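Local coordinates for glutamate receptor kainate-like protein (Pleurobrachia bachei, PDB 4ZDM) that binds glycine between the lobes of a receptor ligand-binding domain and, as an ionotropic glutamate receptor relative, probably helps gate an ion channel in response, at residues A[15-20]-A[64-69]; A[96-101]-A[146-151]; A[129-134]-A[162-167]; A[142-147]-A[169-174]. All coordinates share one frame; numbering follows the deposited sequence. Where two conformers were deposited one is given.

Contact 1. Residues A[15-20]-A[64-69]; sequences IPEMPF and LKFGGK. With GLY (glycine), chain B.
Ile15 lays its CD1 methyl over one face of the Phe66 ring. The methyl is 4.0 Å from the ring centroid and 27° off the ring normal, which qualifies as a CH-pi contact, and its displacement toward the rim makes Phe66 CD1 the ring atom nearest to Ile15 CD1, at 3.6 Å. The isoleucine reaches this place with CG1 anti to its own carbonyl carbon (chi1 -69°) and CD1 extended beyond it, a course that also carries CD1 to within 3.2 Å of Lys65 O. Glu17 approaches differently. Its extended chain crosses Phe66 at roughly a right angle, and the carboxylate is turned 53° from the ring plane, with OE1 3.4 Å from Phe66 CZ. That oxygen is spent on a salt bridge to Arg147, whose guanidinium also makes a cation-pi contact with Phe66. The ring forms part of the glycine pocket, where Phe66 CD2 comes 3.5 Å from the ligand CA. No hydrogen bond joins the two segments. They are loops that follow the strands 8-13 and 54-59, which pair parallel, and Leu79 of helix 78-84 packs on both Ile15 and Phe66, while Pro19 rests against helices 194-198 and 243-254.

Contact 2. Residues A[96-101]-A[146-151]; sequences SNNAVR and SRNPEL. With NA (sodium ion), chain E; GLY (glycine), chain B.
Asn98 and Asn148 meet amide to amide in the tight part of the contact. ND2 of Asn98 gives a nearly straight bond (2.9 Å, 177°) to a lone pair of Asn148 OD1, the amide planes being 14° apart. Asn98 OD1 meanwhile accepts from Arg101 N at 2.9 Å as an N-cap, so both ends of this amide are held and its rotation is fixed. Next to it Ser96 CB presses against Asn148 CG at 3.2 Å. Leu151 crosses Arg101 at about a right angle, CD1 3.5 Å from NE. Arg101 has Asn148 CB over one guanidinium face and grips the ligand carboxylate with two nitrogens: NH1 lies 2.8 Å from the glycine OXT, and NH2 2.9 Å from the glycine O. A leucine here would probably leave that carboxylate without its charged mate and Ser96 O without the NH1 donor. The other side is looser: Val100 stays at longer range, and Glu150 takes no part across the contact; its OE1 accepts from Ser146 N and, in the conformer given, its OE2 binds a sodium ion at 2.3 Å. With Ser96 N and Asn148 N also bonding the carboxylate, this is the amino-acid anchoring site of the two-lobed ionotropic glutamate receptor ligand-binding fold.

Contact 3. Residues A[129-134]-A[162-167]; sequences HPLELL and NRIAED
Arg163, whose CG touches Leu134 across the contact, ties its NE to Asp167 OD2 in a 3.0 Å salt bridge one helical turn further on, the shortest bond made by a side chain within the two segments. The bond is bent, 142° at the hydrogen, and meets OD2 on the syn side, 28° out of the carboxylate plane. A kink at chi2 (98°) folds the arginine back toward Asp167 and leaves its stem beside Leu134, with CG 3.6 Å from Leu134 CD2. No hydrogen bond crosses between the segments; what joins them is apolar. Ile164 is the central side chain. Its CD1 lies 3.7 Å from Leu134 CD2 and 4.0 Å from Leu133 CB, while its CG1 meets Leu131 CD2 at 3.9 Å, so three leucines of one short 3-10 segment close round a single side chain. Replacing Ile164 by an alanine would probably open a gap beneath Leu134 and leave the Leu131 and Leu133 contacts without a partner. The 3-10 turns, seen in the bond from Leu133 N to Pro130 O, probably help to bring the leucines together on the helix. This is plain packing, remote from the glycine pocket: the link between strands 112-121 and 140-144 leans on helix 159-167, Ile164 also touches Leu153 of helix 148-155 and Ile189 of strand 186-192, and Leu133 reaches Val187 of that strand.

Contact 4. Residues A[142-147]-A[169-174]; sequences GVVDSR and VKVGSY. With NA (sodium ion), chain E; GLY (glycine), chain B.
Val169 opens the pairing with Gly142 and Val143: its carbonyl O takes the Val143 N-H at 3.0 Å and also receives a CA-H...O contact from Gly142. Lys170 follows on the other face of the sheet, its chain running beside Val143 in the same direction, with CD 3.7 Å from Val143 CG2. Bends at chi2 and chi4 bring its ammonium to Ala165 O and Ala168 O, where it is hydrogen-bonded. Val171 continues the register, its N bonding Val143 O at 3.0 Å and its O accepting from Asp145 N, also at 3.0 Å; its CG2 packs on Val144 CG2 at 3.9 Å. Thus Asp145 is held by its backbone while its OD1 binds a sodium ion at 2.4 Å, an ion also bound by Glu150 in the conformer given. At Gly172 the chains diverge, and a water donates to both Gly172 O and Asp145 O. Ser173, at the N-cap position, bonds Glu176 N through its hydroxyl. Tyr174 begins the helix with CG anti to its backbone N (chi1 179°), which sets its ring flat beneath the guanidinium of Arg147, centres 4.4 Å apart and planes 26° apart. NH2 of Arg147 comes 3.4 Å from Tyr174 CD1, off toward the rim, and the opposite guanidinium face carries the CA of the bound glycine; salt bridges to Glu17 and Asp190 hold the guanidinium. Strand 140-144 pairs parallel with both 169-171 and 186-192, while helices 148-155 and 159-167 make the crossover between the two strands described here and helix 174-182 follows the second.

In the fold
Contact 2 is the most buried, and polar, whereas contact 3, centred about 17 Å from it, is a partly buried apolar patch toward the periphery. Contacts 1, 2 and 4 all touch the glycine; contact 1 supplies an aromatic wall, contact 2 the anchor for the carboxylate, and contact 4 the parallel strand pairing behind it. Contacts 2 and 4 share Ser146 and Arg147 as well as one sodium ion, and contacts 1, 2 and 4 meet at Arg147. Contact 3 joins this set along the chain, since helix 159-167 leads directly into strand 169-171 of contact 4.

Contact 1. Residues A[15-20]-A[64-69]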
loop_
_atom_site.group_PDB
_atom_site.type_symbol
_atom_site.label_atom_id
_atom_site.label_comp_id
_atom_site.label_asym_id
_atom_site.label_seq_id
_atom_site.Cartn_x
_atom_site.Cartn_y
_atom_site.Cartn_z
ATOM N N ILE A 15 -10.936 11.417 4.492
ATOM C CA ILE A 15 -12.386 11.445 4.650
ATOM C C ILE A 15 -12.819 12.752 4.048
ATOM O O ILE A 15 -12.367 13.795 4.452
ATOM C CB ILE A 15 -12.837 11.356 6.111
ATOM C CG1 ILE A 15 -12.533 9.970 6.685
ATOM C CG2 ILE A 15 -14.350 11.637 6.223
ATOM C CD1 ILE A 15 -12.795 9.833 8.131
ATOM N N PRO A 16 -13.801 12.755 3.140
ATOM C CA PRO A 16 -14.321 14.022 2.638
ATOM C C PRO A 16 -14.922 14.862 3.756
ATOM O O PRO A 16 -15.772 14.382 4.534
ATOM C CB PRO A 16 -15.397 13.577 1.651
ATOM C CG PRO A 16 -14.876 12.293 1.109
ATOM C CD PRO A 16 -14.349 11.621 2.369
ATOM N N GLU A 17 -14.504 16.124 3.784
ATOM C CA GLU A 17 -15.010 17.153 4.692
ATOM C C GLU A 17 -14.425 18.451 4.233
ATOM O O GLU A 17 -13.217 18.692 4.393
ATOM C CB GLU A 17 -14.655 16.884 6.146
ATOM C CG GLU A 17 -15.306 17.876 7.079
ATOM C CD GLU A 17 -14.925 17.626 8.529
ATOM O OE1 GLU A 17 -15.085 16.460 8.936
ATOM O OE2 GLU A 17 -14.541 18.600 9.219
ATOM N N MET A 18 -15.231 19.332 3.658
ATOM C CA MET A 18 -14.760 20.636 3.279
ATOM C C MET A 18 -14.552 21.511 4.485
ATOM O O MET A 18 -15.218 21.341 5.498
ATOM C CB MET A 18 -15.761 21.230 2.286
ATOM C CG MET A 18 -15.699 20.570 0.898
ATOM S SD MET A 18 -14.128 20.781 0.045
ATOM C CE MET A 18 -14.352 22.437 -0.615
ATOM N N PRO A 19 -13.590 22.466 4.395
ATOM C CA PRO A 19 -12.858 22.865 3.186
ATOM C C PRO A 19 -11.574 22.084 2.918
ATOM O O PRO A 19 -10.834 22.405 1.994
ATOM C CB PRO A 19 -12.512 24.333 3.484
ATOM C CG PRO A 19 -12.279 24.328 4.954
ATOM C CD PRO A 19 -13.275 23.355 5.533
ATOM N N PHE A 20 -11.349 21.035 3.702
ATOM C CA PHE A 20 -10.077 20.333 3.671
ATOM C C PHE A 20 -9.974 19.345 2.501
ATOM O O PHE A 20 -8.954 19.327 1.788
ATOM C CB PHE A 20 -9.871 19.624 4.998
ATOM C CG PHE A 20 -9.945 20.541 6.193
ATOM C CD1 PHE A 20 -8.963 21.508 6.417
ATOM C CD2 PHE A 20 -11.038 20.486 7.053
ATOM C CE1 PHE A 20 -9.083 22.396 7.519
ATOM C CE2 PHE A 20 -11.120 21.363 8.129
ATOM C CZ PHE A 20 -10.160 22.293 8.353
ATOM N N LEU A 64 -15.819 5.360 7.562
ATOM C CA LEU A 64 -15.923 6.794 7.440
ATOM C C LEU A 64 -15.744 7.519 8.789
ATOM O O LEU A 64 -16.254 8.627 9.020
ATOM C CB LEU A 64 -17.245 7.146 6.772
ATOM C CG LEU A 64 -17.288 6.904 5.267
ATOM C CD1 LEU A 64 -18.738 7.086 4.802
ATOM C CD2 LEU A 64 -16.358 7.836 4.508
ATOM N N LYS A 65 -14.898 6.963 9.657
ATOM C CA LYS A 65 -14.598 7.552 10.958
ATOM C C LYS A 65 -13.187 8.148 11.001
ATOM O O LYS A 65 -12.269 7.618 10.374
ATOM C CB LYS A 65 -14.710 6.523 12.079
ATOM C CG LYS A 65 -16.165 5.980 12.300
ATOM C CD LYS A 65 -16.179 4.892 13.278
ATOM C CE LYS A 65 -17.601 4.343 13.436
ATOM N NZ LYS A 65 -17.570 3.148 14.319
ATOM N N PHE A 66 -13.026 9.247 11.719
ATOM C CA PHE A 66 -11.689 9.852 11.810
ATOM C C PHE A 66 -10.783 9.005 12.664
ATOM O O PHE A 66 -9.675 8.657 12.272
ATOM C CB PHE A 66 -11.797 11.289 12.333
ATOM C CG PHE A 66 -12.098 12.285 11.258
ATOM C CD1 PHE A 66 -13.355 12.353 10.647
ATOM C CD2 PHE A 66 -11.126 13.157 10.789
ATOM C CE1 PHE A 66 -13.572 13.243 9.595
ATOM C CE2 PHE A 66 -11.384 14.068 9.772
ATOM C CZ PHE A 66 -12.627 14.085 9.171
ATOM N N GLY A 67 -11.235 8.589 13.813
ATOM C CA GLY A 67 -10.464 7.676 14.612
ATOM C C GLY A 67 -10.732 7.856 16.065
ATOM O O GLY A 67 -10.360 8.832 16.710
ATOM N N GLY A 68 -11.367 6.835 16.623
ATOM C CA GLY A 68 -11.516 6.703 18.057
ATOM C C GLY A 68 -11.015 5.330 18.518
ATOM O O GLY A 68 -10.911 4.438 17.671
ATOM N N LYS A 69 -10.661 5.223 19.818
ATOM C CA LYS A 69 -10.019 4.027 20.438
ATOM C C LYS A 69 -11.012 3.288 21.324
ATOM O O LYS A 69 -11.496 3.882 22.276
ATOM C CB LYS A 69 -8.813 4.412 21.279
ATOM C CG LYS A 69 -8.015 3.210 21.729
ATOM C CD LYS A 69 -6.699 3.599 22.368
ATOM C CE LYS A 69 -6.900 4.335 23.667
ATOM N NZ LYS A 69 -5.664 4.298 24.489
HETATM N N GLY B . -10.644 16.835 12.516
HETATM C CA GLY B . -11.448 15.767 13.164
HETATM C C GLY B . -10.646 14.719 13.851
HETATM O O GLY B . -11.189 13.839 14.539
HETATM O OXT GLY B . -9.383 14.699 13.736
#

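Contact 2. Residues A[96-101]-A[146-151]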
loop_
_atom_site.group_PDB
_atom_site.type_symbol
_atom_site.label_atom_id
_atom_site.label_comp_id
_atom_site.label_asym_id
_atom_site.label_seq_id
_atom_site.Cartn_x
_atom_site.Cartn_y
_atom_site.Cartn_z
ATOM N N SER A 96 -6.856 16.083 14.195
ATOM C CA SER A 96 -6.627 16.759 15.441
ATOM C C SER A 96 -5.674 15.985 16.330
ATOM O O SER A 96 -5.840 14.784 16.605
ATOM C CB SER A 96 -7.955 16.959 16.157
ATOM O OG SER A 96 -8.825 17.580 15.230
ATOM N N ASN A 97 -4.674 16.717 16.850
ATOM C CA ASN A 97 -3.662 16.172 17.726
ATOM C C ASN A 97 -4.191 16.223 19.137
ATOM O O ASN A 97 -4.405 17.293 19.701
ATOM C CB ASN A 97 -2.383 16.994 17.550
ATOM C CG ASN A 97 -1.241 16.517 18.367
ATOM O OD1 ASN A 97 -1.417 15.816 19.368
ATOM N ND2 ASN A 97 -0.023 16.876 17.914
ATOM N N ASN A 98 -4.468 15.055 19.688
ATOM C CA ASN A 98 -4.865 14.944 21.091
ATOM C C ASN A 98 -4.013 13.876 21.734
ATOM O O ASN A 98 -3.333 13.060 21.065
ATOM C CB ASN A 98 -6.372 14.693 21.271
ATOM C CG ASN A 98 -6.841 13.380 20.714
ATOM O OD1 ASN A 98 -6.257 12.339 20.963
ATOM N ND2 ASN A 98 -7.945 13.420 20.002
ATOM N N ALA A 99 -3.999 13.868 23.071
ATOM C CA ALA A 99 -3.078 13.018 23.789
ATOM C C ALA A 99 -3.395 11.551 23.626
ATOM O O ALA A 99 -2.469 10.727 23.582
ATOM C CB ALA A 99 -3.083 13.393 25.291
ATOM N N VAL A 100 -4.646 11.198 23.490
ATOM C CA VAL A 100 -4.945 9.779 23.326
ATOM C C VAL A 100 -4.409 9.241 21.978
ATOM O O VAL A 100 -3.841 8.136 21.918
ATOM C CB VAL A 100 -6.409 9.523 23.464
ATOM C CG1 VAL A 100 -6.644 8.046 23.318
ATOM C CG2 VAL A 100 -6.901 9.936 24.850
ATOM N N ARG A 101 -4.587 10.001 20.889
ATOM C CA ARG A 101 -3.986 9.622 19.635
ATOM C C ARG A 101 -2.482 9.650 19.633
ATOM O O ARG A 101 -1.856 8.737 19.074
ATOM C CB ARG A 101 -4.513 10.553 18.542
ATOM C CG ARG A 101 -6.009 10.408 18.272
ATOM C CD ARG A 101 -6.520 11.485 17.326
ATOM N NE ARG A 101 -7.916 11.203 16.964
ATOM C CZ ARG A 101 -8.602 11.963 16.131
ATOM N NH1 ARG A 101 -8.097 13.119 15.685
ATOM N NH2 ARG A 101 -9.813 11.614 15.738
ATOM N N SER A 146 -16.287 8.936 17.460
ATOM C CA SER A 146 -14.945 8.617 16.936
ATOM C C SER A 146 -14.325 9.797 16.206
ATOM O O SER A 146 -13.526 9.624 15.289
ATOM C CB SER A 146 -14.978 7.383 16.036
ATOM O OG SER A 146 -15.335 6.218 16.799
ATOM N N ARG A 147 -14.603 11.000 16.677
ATOM C CA ARG A 147 -14.003 12.218 16.170
ATOM C C ARG A 147 -13.401 12.959 17.372
ATOM O O ARG A 147 -13.737 12.676 18.504
ATOM C CB ARG A 147 -15.067 13.055 15.435
ATOM C CG ARG A 147 -14.566 14.225 14.685
ATOM C CD ARG A 147 -15.733 15.031 14.141
ATOM N NE ARG A 147 -15.424 16.349 13.619
ATOM C CZ ARG A 147 -15.060 16.595 12.384
ATOM N NH1 ARG A 147 -14.804 15.601 11.534
ATOM N NH2 ARG A 147 -14.882 17.861 12.021
ATOM N N ASN A 148 -12.457 13.868 17.131
ATOM C CA ASN A 148 -11.706 14.492 18.220
ATOM C C ASN A 148 -12.501 15.213 19.313
ATOM O O ASN A 148 -12.153 15.071 20.481
ATOM C CB ASN A 148 -10.707 15.446 17.581
ATOM C CG ASN A 148 -10.007 16.351 18.589
ATOM O OD1 ASN A 148 -9.191 15.915 19.400
ATOM N ND2 ASN A 148 -10.315 17.654 18.507
ATOM N N PRO A 149 -13.573 15.966 19.001
ATOM C CA PRO A 149 -14.267 16.600 20.131
ATOM C C PRO A 149 -14.743 15.621 21.206
ATOM O O PRO A 149 -14.497 15.914 22.367
ATOM C CB PRO A 149 -15.443 17.342 19.458
ATOM C CG PRO A 149 -14.883 17.624 18.061
ATOM C CD PRO A 149 -14.154 16.383 17.712
ATOM N N GLU A 150 -15.358 14.490 20.832
ATOM C CA GLU A 150 -15.813 13.497 21.798
ATOM C C GLU A 150 -14.596 13.008 22.577
ATOM O O GLU A 150 -14.666 12.924 23.800
ATOM C CB GLU A 150 -16.501 12.335 21.103
ATOM C CG GLU A 150 -16.989 11.241 22.053
ATOM C CD GLU A 150 -17.355 9.942 21.339
ATOM O OE1 GLU A 150 -16.573 9.432 20.496
ATOM O OE2 GLU A 150 -18.450 9.427 21.647
ATOM N N LEU A 151 -13.510 12.694 21.864
ATOM C CA LEU A 151 -12.314 12.092 22.464
ATOM C C LEU A 151 -11.750 13.089 23.467
ATOM O O LEU A 151 -11.353 12.703 24.561
ATOM C CB LEU A 151 -11.246 11.731 21.415
ATOM C CG LEU A 151 -11.233 10.503 20.497
ATOM C CD1 LEU A 151 -9.798 10.341 19.839
ATOM C CD2 LEU A 151 -11.607 9.249 21.238
HETATM NA NA NA E . -19.607 7.596 20.772
HETATM N N GLY B . -10.644 16.835 12.516
HETATM C CA GLY B . -11.448 15.767 13.164
HETATM C C GLY B . -10.646 14.719 13.851
HETATM O O GLY B . -11.189 13.839 14.539
HETATM O OXT GLY B . -9.383 14.699 13.736
HETATM O O HOH W 1 -19.903 6.578 23.199
#

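Contact 3. Residues A[129-134]-A[162-167]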
loop_
_atom_site.group_PDB
_atom_site.type_symbol
_atom_site.label_atom_id
_atom_site.label_comp_id
_atom_site.label_asym_id
_atom_site.label_seq_id
_atom_site.Cartn_x
_atom_site.Cartn_y
_atom_site.Cartn_z
ATOM N N HIS A 129 -22.578 30.210 27.980
ATOM C CA HIS A 129 -21.341 29.433 28.081
ATOM C C HIS A 129 -21.692 27.981 27.850
ATOM O O HIS A 129 -22.753 27.548 28.246
ATOM C CB HIS A 129 -20.662 29.567 29.443
ATOM C CG HIS A 129 -20.561 30.975 29.932
ATOM N ND1 HIS A 129 -19.635 31.867 29.437
ATOM C CD2 HIS A 129 -21.274 31.645 30.869
ATOM C CE1 HIS A 129 -19.780 33.028 30.053
ATOM N NE2 HIS A 129 -20.769 32.921 30.922
ATOM N N PRO A 130 -20.810 27.218 27.190
ATOM C CA PRO A 130 -21.137 25.811 26.916
ATOM C C PRO A 130 -21.466 24.939 28.112
ATOM O O PRO A 130 -22.327 24.051 28.015
ATOM C CB PRO A 130 -19.868 25.300 26.225
ATOM C CG PRO A 130 -19.274 26.486 25.606
ATOM C CD PRO A 130 -19.555 27.619 26.540
ATOM N N LEU A 131 -20.814 25.155 29.244
ATOM C CA LEU A 131 -21.113 24.314 30.391
ATOM C C LEU A 131 -22.512 24.571 30.969
ATOM O O LEU A 131 -22.997 23.746 31.742
ATOM C CB LEU A 131 -20.033 24.494 31.460
ATOM C CG LEU A 131 -18.707 23.852 31.053
ATOM C CD1 LEU A 131 -17.692 24.056 32.137
ATOM C CD2 LEU A 131 -18.887 22.381 30.796
ATOM N N GLU A 132 -23.172 25.652 30.562
ATOM C CA GLU A 132 -24.559 25.897 30.991
ATOM C C GLU A 132 -25.470 24.771 30.475
ATOM O O GLU A 132 -26.595 24.616 30.964
ATOM C CB GLU A 132 -25.050 27.270 30.519
ATOM C CG GLU A 132 -24.357 28.424 31.251
ATOM C CD GLU A 132 -24.767 29.796 30.762
ATOM O OE1 GLU A 132 -25.519 29.906 29.771
ATOM O OE2 GLU A 132 -24.318 30.778 31.390
ATOM N N LEU A 133 -25.003 23.975 29.495
ATOM C CA LEU A 133 -25.812 22.847 28.993
ATOM C C LEU A 133 -26.151 21.847 30.075
ATOM O O LEU A 133 -27.191 21.162 30.035
ATOM C CB LEU A 133 -25.097 22.129 27.835
ATOM C CG LEU A 133 -25.084 22.862 26.502
ATOM C CD1 LEU A 133 -24.066 22.192 25.595
ATOM C CD2 LEU A 133 -26.466 22.841 25.896
ATOM N N LEU A 134 -25.298 21.791 31.083
ATOM C CA LEU A 134 -25.460 20.797 32.114
ATOM C C LEU A 134 -26.561 21.148 33.080
ATOM O O LEU A 134 -26.916 20.303 33.873
ATOM C CB LEU A 134 -24.158 20.591 32.892
ATOM C CG LEU A 134 -23.000 20.080 32.043
ATOM C CD1 LEU A 134 -21.756 20.053 32.865
ATOM C CD2 LEU A 134 -23.328 18.725 31.544
ATOM N N ASN A 162 -16.260 15.986 30.805
ATOM C CA ASN A 162 -16.544 14.563 30.703
ATOM C C ASN A 162 -18.045 14.340 30.656
ATOM O O ASN A 162 -18.533 13.497 29.913
ATOM C CB ASN A 162 -15.999 13.739 31.893
ATOM C CG ASN A 162 -14.475 13.831 32.109
ATOM O OD1 ASN A 162 -14.001 13.540 33.221
ATOM N ND2 ASN A 162 -13.708 14.178 31.092
ATOM N N ARG A 163 -18.773 15.100 31.474
ATOM C CA ARG A 163 -20.226 14.946 31.567
ATOM C C ARG A 163 -20.887 15.424 30.266
ATOM O O ARG A 163 -21.849 14.833 29.801
ATOM C CB ARG A 163 -20.758 15.728 32.780
ATOM C CG ARG A 163 -22.263 15.630 33.016
ATOM C CD ARG A 163 -22.633 14.591 34.079
ATOM N NE ARG A 163 -24.069 14.394 34.031
ATOM C CZ ARG A 163 -24.935 14.868 34.930
ATOM N NH1 ARG A 163 -24.499 15.549 35.958
ATOM N NH2 ARG A 163 -26.210 14.655 34.784
ATOM N N ILE A 164 -20.374 16.514 29.709
ATOM C CA ILE A 164 -20.838 16.945 28.379
ATOM C C ILE A 164 -20.727 15.794 27.358
ATOM O O ILE A 164 -21.644 15.557 26.577
ATOM C CB ILE A 164 -20.044 18.183 27.941
ATOM C CG1 ILE A 164 -20.408 19.409 28.780
ATOM C CG2 ILE A 164 -20.275 18.423 26.432
ATOM C CD1 ILE A 164 -21.744 20.035 28.423
ATOM N N ALA A 165 -19.605 15.064 27.317
ATOM C CA ALA A 165 -19.464 14.016 26.322
ATOM C C ALA A 165 -20.396 12.869 26.635
ATOM O O ALA A 165 -20.975 12.277 25.730
ATOM C CB ALA A 165 -18.038 13.541 26.266
ATOM N N GLU A 166 -20.493 12.556 27.931
ATOM C CA GLU A 166 -21.309 11.447 28.428
ATOM C C GLU A 166 -22.761 11.599 27.993
ATOM O O GLU A 166 -23.357 10.687 27.447
ATOM C CB GLU A 166 -21.221 11.387 29.969
ATOM C CG GLU A 166 -22.125 10.373 30.673
ATOM C CD GLU A 166 -22.122 10.507 32.234
ATOM O OE1 GLU A 166 -21.136 11.017 32.840
ATOM O OE2 GLU A 166 -23.135 10.111 32.857
ATOM N N ASP A 167 -23.298 12.781 28.213
ATOM C CA ASP A 167 -24.720 13.020 27.982
ATOM C C ASP A 167 -25.050 13.544 26.584
ATOM O O ASP A 167 -26.213 13.732 26.216
ATOM C CB ASP A 167 -25.240 13.985 29.021
ATOM C CG ASP A 167 -25.319 13.342 30.410
ATOM O OD1 ASP A 167 -25.309 12.103 30.500
ATOM O OD2 ASP A 167 -25.359 14.077 31.390
#

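Contact 4. Residues A[142-147]-A[169-174]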
loop_
_atom_site.group_PDB
_atom_site.type_symbol
_atom_site.label_atom_id
_atom_site.label_comp_id
_atom_site.label_asym_id
_atom_site.label_seq_id
_atom_site.Cartn_x
_atom_site.Cartn_y
_atom_site.Cartn_z
ATOM N N GLY A 142 -24.874 17.480 20.992
ATOM C CA GLY A 142 -24.317 16.341 20.323
ATOM C C GLY A 142 -22.872 16.481 19.877
ATOM O O GLY A 142 -22.383 17.572 19.683
ATOM N N VAL A 143 -22.234 15.332 19.718
ATOM C CA VAL A 143 -20.866 15.214 19.204
ATOM C C VAL A 143 -20.832 14.043 18.236
ATOM O O VAL A 143 -21.668 13.112 18.345
ATOM C CB VAL A 143 -19.820 15.027 20.340
ATOM C CG1 VAL A 143 -19.788 16.211 21.211
ATOM C CG2 VAL A 143 -20.063 13.768 21.122
ATOM N N VAL A 144 -19.876 14.043 17.317
ATOM C CA VAL A 144 -19.652 12.923 16.401
ATOM C C VAL A 144 -18.903 11.791 17.070
ATOM O O VAL A 144 -17.881 12.006 17.704
ATOM C CB VAL A 144 -18.886 13.341 15.165
ATOM C CG1 VAL A 144 -18.801 12.250 14.141
ATOM C CG2 VAL A 144 -19.498 14.563 14.531
ATOM N N ASP A 145 -19.385 10.570 16.896
ATOM C CA ASP A 145 -18.646 9.420 17.391
ATOM C C ASP A 145 -17.312 9.289 16.685
ATOM O O ASP A 145 -17.216 9.475 15.473
ATOM C CB ASP A 145 -19.434 8.125 17.171
ATOM C CG ASP A 145 -18.659 6.891 17.594
ATOM O OD1 ASP A 145 -18.612 6.619 18.810
ATOM O OD2 ASP A 145 -18.054 6.241 16.729
ATOM N N SER A 146 -16.287 8.936 17.460
ATOM C CA SER A 146 -14.945 8.617 16.936
ATOM C C SER A 146 -14.325 9.797 16.206
ATOM O O SER A 146 -13.526 9.624 15.289
ATOM C CB SER A 146 -14.978 7.383 16.036
ATOM O OG SER A 146 -15.335 6.218 16.799
ATOM N N ARG A 147 -14.603 11.000 16.677
ATOM C CA ARG A 147 -14.003 12.218 16.170
ATOM C C ARG A 147 -13.401 12.959 17.372
ATOM O O ARG A 147 -13.737 12.676 18.504
ATOM C CB ARG A 147 -15.067 13.055 15.435
ATOM C CG ARG A 147 -14.566 14.225 14.685
ATOM C CD ARG A 147 -15.733 15.031 14.141
ATOM N NE ARG A 147 -15.424 16.349 13.619
ATOM C CZ ARG A 147 -15.060 16.595 12.384
ATOM N NH1 ARG A 147 -14.804 15.601 11.534
ATOM N NH2 ARG A 147 -14.882 17.861 12.021
ATOM N N VAL A 169 -25.785 13.541 22.615
ATOM C CA VAL A 169 -26.225 12.708 21.535
ATOM C C VAL A 169 -24.991 12.342 20.731
ATOM O O VAL A 169 -24.164 13.228 20.497
ATOM C CB VAL A 169 -27.233 13.429 20.645
ATOM C CG1 VAL A 169 -27.605 12.596 19.447
ATOM C CG2 VAL A 169 -28.516 13.779 21.427
ATOM N N LYS A 170 -24.856 11.080 20.328
ATOM C CA LYS A 170 -23.755 10.648 19.456
ATOM C C LYS A 170 -24.241 10.500 18.031
ATOM O O LYS A 170 -25.140 9.691 17.746
ATOM C CB LYS A 170 -23.146 9.334 19.955
ATOM C CG LYS A 170 -22.677 9.348 21.421
ATOM C CD LYS A 170 -21.846 10.602 21.797
ATOM C CE LYS A 170 -21.257 10.481 23.172
ATOM N NZ LYS A 170 -22.321 10.403 24.274
ATOM N N VAL A 171 -23.760 11.354 17.138
ATOM C CA VAL A 171 -24.142 11.289 15.733
ATOM C C VAL A 171 -23.066 10.563 14.940
ATOM O O VAL A 171 -21.916 10.474 15.364
ATOM C CB VAL A 171 -24.445 12.693 15.111
ATOM C CG1 VAL A 171 -25.674 13.355 15.774
ATOM C CG2 VAL A 171 -23.231 13.627 15.196
ATOM N N GLY A 172 -23.440 10.034 13.782
ATOM C CA GLY A 172 -22.546 9.182 13.033
ATOM C C GLY A 172 -21.569 9.909 12.125
ATOM O O GLY A 172 -20.607 9.323 11.648
ATOM N N SER A 173 -21.827 11.187 11.865
ATOM C CA SER A 173 -20.974 11.962 10.979
ATOM C C SER A 173 -21.096 13.445 11.299
ATOM O O SER A 173 -22.075 13.881 11.891
ATOM C CB SER A 173 -21.339 11.725 9.520
ATOM O OG SER A 173 -22.614 12.257 9.231
ATOM N N TYR A 174 -20.088 14.197 10.884
ATOM C CA TYR A 174 -20.078 15.646 10.969
ATOM C C TYR A 174 -21.294 16.241 10.286
ATOM O O TYR A 174 -21.982 17.100 10.845
ATOM C CB TYR A 174 -18.788 16.142 10.336
ATOM C CG TYR A 174 -18.539 17.592 10.281
ATOM C CD1 TYR A 174 -18.212 18.291 11.432
ATOM C CD2 TYR A 174 -18.429 18.247 9.085
ATOM C CE1 TYR A 174 -17.864 19.621 11.364
ATOM C CE2 TYR A 174 -18.056 19.564 9.023
ATOM C CZ TYR A 174 -17.766 20.230 10.175
ATOM O OH TYR A 174 -17.326 21.555 10.140
HETATM NA NA NA E . -19.607 7.596 20.772
HETATM N N GLY B . -10.644 16.835 12.516
HETATM C CA GLY B . -11.448 15.767 13.164
HETATM C C GLY B . -10.646 14.719 13.851
HETATM O O GLY B . -11.189 13.839 14.539
HETATM O OXT GLY B . -9.383 14.699 13.736
HETATM O O HOH W 2 -18.944 7.991 13.765
HETATM O O HOH W 1 -19.903 6.578 23.199
#